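Side-chain contacts in UDP-glucose 4-epimerase (Campylobacter jejuni subsp. jejuni serotype O:2, PDB 7K3P), which catalyses the NAD-dependent interconversion of UDP-glucose and UDP-galactose, and probably of their N-acetylated counterparts, by inverting the configuration at C4 of the sugar: residues S74-V79 and T118-E123; D175-M178 and E182-H185. The protein carries 2 engineered substitutions. All coordinates share one frame; numbering follows the deposited sequence.

Contact 1 of 2, residues S74-V79 and T118-E123; sequences SDFQGV and TTNLIE
Phe76 and Asn120 form an aromatic-amide stack between two neighbouring helices of the Rossmann-type NAD-binding domain, joining the first turn of helix 76-86 to the second half of helix 107-127. The Asn120 side chain lies across one face of the Phe76 ring. Its CB stands over the ring centre, 3.5 Å from the centroid and only 7° off the normal, a CH-pi contact. Toward the CB end of the ring, the amide lies almost parallel to it, the two planes 10° apart, with Asn120 CG 3.3 Å from Phe76 CG. A chi1 of 173°, which puts CG opposite the backbone N, carries the Asn120 amide across to the ring, the two side chains running in opposite senses. One turn on, Val79 CG1 meets Leu121 CD1 at 4.0 Å, an apolar contact beside the stack, and also lies against the Asn120 amide nitrogen. Asp75 N-caps the helix that carries Phe76 and Val79: its OD1 accepts from Gly78 N at 3.0 Å, met from above the carboxylate plane. Around the pair, Phe76 also packs on Val116 and Asn117, Met112 of the second subunit touches both Phe76 and Asn120, and Leu121 rests against Ile91 and His93 of strand 90-93 in the parallel sheet.

Contact 2 of 2, residues D175-M178 and E182-H185; sequences DASM and EFKH
Ser177, near the C-terminal end of helix 161-179, meets the start of strand 184-189 and the residue before it through a hydroxyl held by two short hydrogen bonds. His185 ND1 donates to Ser177 OG at 2.7 Å, with the oxygen only 5° out of the imidazole plane, at the ring edge. Ser177 OG in turn donates to Phe183 O, also at 2.7 Å, approaching from above the carbonyl plane with a C=O...donor angle of 140°. This relay gives the ND1 and serine protons each an acceptor, which should restrict the rotation of the hydroxyl and of the imidazole; a weak bond links Ser177 OG to Ser267 OG. His185 can reach back to the helix because its CG sits between the backbone N and the carbonyl carbon (chi1 68°).

The segments form the helix-to-strand half of a beta-alpha-beta crossover of the Rossmann-type fold, with strand 132-136 before helix 161-179 and the parallel strand 184-189 after it. Apolar packing continues the tight side: Ala176 CB lies 3.9 Å from Phe183 CE2. Ser177 OG separately approaches the ring obliquely, 3.4 Å from Phe183 CD2. Helix 107-127 adds Cys125 and Leu126 against Phe183. The other side is looser: Met178 and Glu182 are exposed and turn their CB atoms away from the opposing segment. Lys184, whose CB also points away, is held at NZ by Leu262 O and Asn265 O.

From the N terminus, the chain passes through the first strands of the parallel sheet before helix 76-86 begins. Contact 1 then closes a loop of 38 intervening residues, which includes strand 90-93, by bringing helix 107-127 back beside helix 76-86. Farther along, contact 2 closes a far shorter one, with three residues between 175-178 and 182-185. The two loops follow in series, neither nesting nor crossing. Their centres lie about 17 Å apart, yet they meet directly where Ile122 CG2 of 118-123 packs 3.9 Å from Ala176 CB of 175-178. Helix 107-127 thus joins both, and each contact also touches the second subunit.

Contact 1 of 2, residues S74-V79 and T118-E123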
loop_
_atom_site.group_PDB
_atom_site.type_symbol
_atom_site.label_atom_id
_atom_site.label_comp_id
_atom_site.label_asym_id
_atom_site.label_seq_id
_atom_site.Cartn_x
_atom_site.Cartn_y
_atom_site.Cartn_z
ATOM N N SER A 74 1.478 17.005 -0.556
ATOM C CA SER A 74 1.584 16.505 -1.941
ATOM C C SER A 74 2.675 17.226 -2.748
ATOM O O SER A 74 3.066 16.764 -3.824
ATOM C CB SER A 74 0.243 16.598 -2.674
ATOM O OG SER A 74 -0.132 17.953 -2.823
ATOM N N ASP A 75 3.169 18.351 -2.236
ATOM C CA ASP A 75 4.314 19.039 -2.861
ATOM C C ASP A 75 5.574 18.409 -2.285
ATOM O O ASP A 75 6.094 18.874 -1.246
ATOM C CB ASP A 75 4.249 20.553 -2.562
ATOM C CG ASP A 75 5.562 21.288 -2.863
ATOM O OD1 ASP A 75 6.423 20.730 -3.572
ATOM O OD2 ASP A 75 5.747 22.427 -2.358
ATOM N N PHE A 76 6.076 17.359 -2.941
ATOM C CA PHE A 76 7.146 16.554 -2.350
ATOM C C PHE A 76 8.438 17.351 -2.173
ATOM O O PHE A 76 9.167 17.152 -1.194
ATOM C CB PHE A 76 7.437 15.274 -3.147
ATOM C CG PHE A 76 6.312 14.258 -3.139
ATOM C CD1 PHE A 76 5.195 14.426 -2.327
ATOM C CD2 PHE A 76 6.383 13.129 -3.966
ATOM C CE1 PHE A 76 4.144 13.480 -2.339
ATOM C CE2 PHE A 76 5.345 12.178 -3.979
ATOM C CZ PHE A 76 4.227 12.362 -3.165
ATOM N N GLN A 77 8.737 18.229 -3.124
ATOM C CA GLN A 77 9.973 19.011 -3.063
ATOM C C GLN A 77 9.917 19.969 -1.883
ATOM O O GLN A 77 10.900 20.149 -1.180
ATOM C CB GLN A 77 10.184 19.814 -4.354
ATOM C CG GLN A 77 11.475 20.647 -4.346
ATOM C CD GLN A 77 12.727 19.776 -4.342
ATOM O OE1 GLN A 77 12.738 18.687 -4.913
ATOM N NE2 GLN A 77 13.794 20.260 -3.693
ATOM N N GLY A 78 8.761 20.593 -1.689
ATOM C CA GLY A 78 8.557 21.527 -0.599
ATOM C C GLY A 78 8.722 20.837 0.748
ATOM O O GLY A 78 9.235 21.429 1.705
ATOM N N VAL A 79 8.288 19.583 0.820
ATOM C CA VAL A 79 8.442 18.796 2.041
ATOM C C VAL A 79 9.905 18.484 2.280
ATOM O O VAL A 79 10.422 18.683 3.374
ATOM C CB VAL A 79 7.627 17.475 1.968
ATOM C CG1 VAL A 79 8.047 16.501 3.089
ATOM C CG2 VAL A 79 6.132 17.774 2.035
ATOM N N THR A 118 2.099 10.015 2.659
ATOM C CA THR A 118 2.802 9.444 3.808
ATOM C C THR A 118 4.083 8.770 3.367
ATOM O O THR A 118 5.103 8.843 4.052
ATOM C CB THR A 118 1.893 8.482 4.616
ATOM O OG1 THR A 118 0.802 9.234 5.160
ATOM C CG2 THR A 118 2.679 7.846 5.769
ATOM N N THR A 119 4.053 8.125 2.202
ATOM C CA THR A 119 5.249 7.453 1.707
ATOM C C THR A 119 6.376 8.459 1.434
ATOM O O THR A 119 7.534 8.246 1.826
ATOM C CB THR A 119 4.958 6.620 0.441
ATOM O OG1 THR A 119 3.941 5.663 0.747
ATOM C CG2 THR A 119 6.205 5.903 -0.034
ATOM N N ASN A 120 6.061 9.550 0.752
ATOM C CA ASN A 120 7.096 10.556 0.534
ATOM C C ASN A 120 7.617 11.104 1.868
ATOM O O ASN A 120 8.813 11.340 2.032
ATOM C CB ASN A 120 6.573 11.709 -0.303
ATOM C CG ASN A 120 7.591 12.826 -0.398
ATOM O OD1 ASN A 120 8.631 12.656 -1.029
ATOM N ND2 ASN A 120 7.321 13.947 0.269
ATOM N N LEU A 121 6.703 11.322 2.809
ATOM C CA LEU A 121 7.058 11.828 4.133
ATOM C C LEU A 121 8.064 10.907 4.811
ATOM O O LEU A 121 9.057 11.365 5.379
ATOM C CB LEU A 121 5.797 11.980 4.981
ATOM C CG LEU A 121 5.802 12.869 6.216
ATOM C CD1 LEU A 121 6.368 14.248 5.921
ATOM C CD2 LEU A 121 4.372 12.995 6.749
ATOM N N ILE A 122 7.815 9.606 4.751
ATOM C CA ILE A 122 8.736 8.640 5.349
ATOM C C ILE A 122 10.095 8.658 4.663
ATOM O O ILE A 122 11.140 8.682 5.342
ATOM C CB ILE A 122 8.153 7.215 5.346
ATOM C CG1 ILE A 122 6.932 7.149 6.269
ATOM C CG2 ILE A 122 9.214 6.189 5.773
ATOM C CD1 ILE A 122 5.998 5.932 5.972
ATOM N N GLU A 123 10.103 8.644 3.328
ATOM C CA GLU A 123 11.381 8.721 2.617
ATOM C C GLU A 123 12.167 9.959 3.038
ATOM O O GLU A 123 13.379 9.890 3.252
ATOM C CB GLU A 123 11.202 8.719 1.098
ATOM C CG GLU A 123 12.553 8.771 0.373
ATOM C CD GLU A 123 12.413 8.673 -1.133
ATOM O OE1 GLU A 123 11.847 9.610 -1.733
ATOM O OE2 GLU A 123 12.867 7.659 -1.705
#

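Contact 2 of 2, residues D175-M178 and E182-H185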
loop_
_atom_site.group_PDB
_atom_site.type_symbol
_atom_site.label_atom_id
_atom_site.label_comp_id
_atom_site.label_asym_id
_atom_site.label_seq_id
_atom_site.Cartn_x
_atom_site.Cartn_y
_atom_site.Cartn_z
ATOM N N ASP A 175 8.791 -1.640 6.970
ATOM C CA ASP A 175 9.932 -1.896 6.083
ATOM C C ASP A 175 11.032 -0.840 6.240
ATOM O O ASP A 175 12.215 -1.158 6.152
ATOM C CB ASP A 175 9.502 -1.993 4.608
ATOM C CG ASP A 175 8.920 -3.343 4.263
ATOM O OD1 ASP A 175 9.147 -4.279 5.049
ATOM O OD2 ASP A 175 8.242 -3.479 3.212
ATOM N N ALA A 176 10.632 0.408 6.469
ATOM C CA ALA A 176 11.592 1.488 6.671
ATOM C C ALA A 176 12.463 1.207 7.905
ATOM O O ALA A 176 13.686 1.351 7.862
ATOM C CB ALA A 176 10.882 2.808 6.819
ATOM N N SER A 177 11.826 0.795 8.999
ATOM C CA SER A 177 12.544 0.490 10.234
ATOM C C SER A 177 13.429 -0.743 10.114
ATOM O O SER A 177 14.483 -0.810 10.736
ATOM C CB SER A 177 11.572 0.329 11.402
ATOM O OG SER A 177 11.109 1.597 11.834
ATOM N N MET A 178 13.014 -1.724 9.322
ATOM C CA MET A 178 13.833 -2.916 9.190
ATOM C C MET A 178 15.085 -2.641 8.364
ATOM O O MET A 178 16.146 -3.206 8.621
ATOM C CB MET A 178 13.027 -4.090 8.627
ATOM C CG MET A 178 12.846 -4.104 7.125
ATOM S SD MET A 178 14.208 -4.858 6.189
ATOM C CE MET A 178 13.437 -5.009 4.571
ATOM N N GLU A 182 18.017 2.566 12.904
ATOM C CA GLU A 182 18.012 3.856 13.581
ATOM C C GLU A 182 16.653 4.559 13.499
ATOM O O GLU A 182 16.330 5.414 14.338
ATOM C CB GLU A 182 19.122 4.757 13.008
ATOM C CG GLU A 182 18.920 5.212 11.538
ATOM C CD GLU A 182 19.365 4.179 10.495
ATOM O OE1 GLU A 182 19.328 2.967 10.785
ATOM O OE2 GLU A 182 19.761 4.585 9.375
ATOM N N PHE A 183 15.859 4.212 12.485
ATOM C CA PHE A 183 14.573 4.873 12.273
ATOM C C PHE A 183 13.482 4.202 13.108
ATOM O O PHE A 183 13.161 3.028 12.879
ATOM C CB PHE A 183 14.189 4.860 10.774
ATOM C CG PHE A 183 12.820 5.421 10.493
ATOM C CD1 PHE A 183 12.614 6.795 10.443
ATOM C CD2 PHE A 183 11.739 4.569 10.263
ATOM C CE1 PHE A 183 11.345 7.327 10.176
ATOM C CE2 PHE A 183 10.467 5.080 9.999
ATOM C CZ PHE A 183 10.264 6.455 9.955
ATOM N N LYS A 184 12.909 4.952 14.053
ATOM C CA LYS A 184 11.888 4.423 14.965
ATOM C C LYS A 184 10.490 4.962 14.671
ATOM O O LYS A 184 10.287 6.172 14.510
ATOM C CB LYS A 184 12.222 4.757 16.426
ATOM C CG LYS A 184 13.418 4.028 17.043
ATOM C CD LYS A 184 13.453 4.395 18.534
ATOM C CE LYS A 184 14.614 3.775 19.297
ATOM N NZ LYS A 184 14.592 4.334 20.689
ATOM N N HIS A 185 9.516 4.062 14.643
ATOM C CA HIS A 185 8.138 4.461 14.408
ATOM C C HIS A 185 7.263 3.941 15.536
ATOM O O HIS A 185 7.505 2.862 16.066
ATOM C CB HIS A 185 7.629 3.913 13.071
ATOM C CG HIS A 185 7.471 2.422 13.035
ATOM N ND1 HIS A 185 8.473 1.581 12.595
ATOM C CD2 HIS A 185 6.425 1.622 13.369
ATOM C CE1 HIS A 185 8.050 0.328 12.656
ATOM N NE2 HIS A 185 6.816 0.322 13.124
#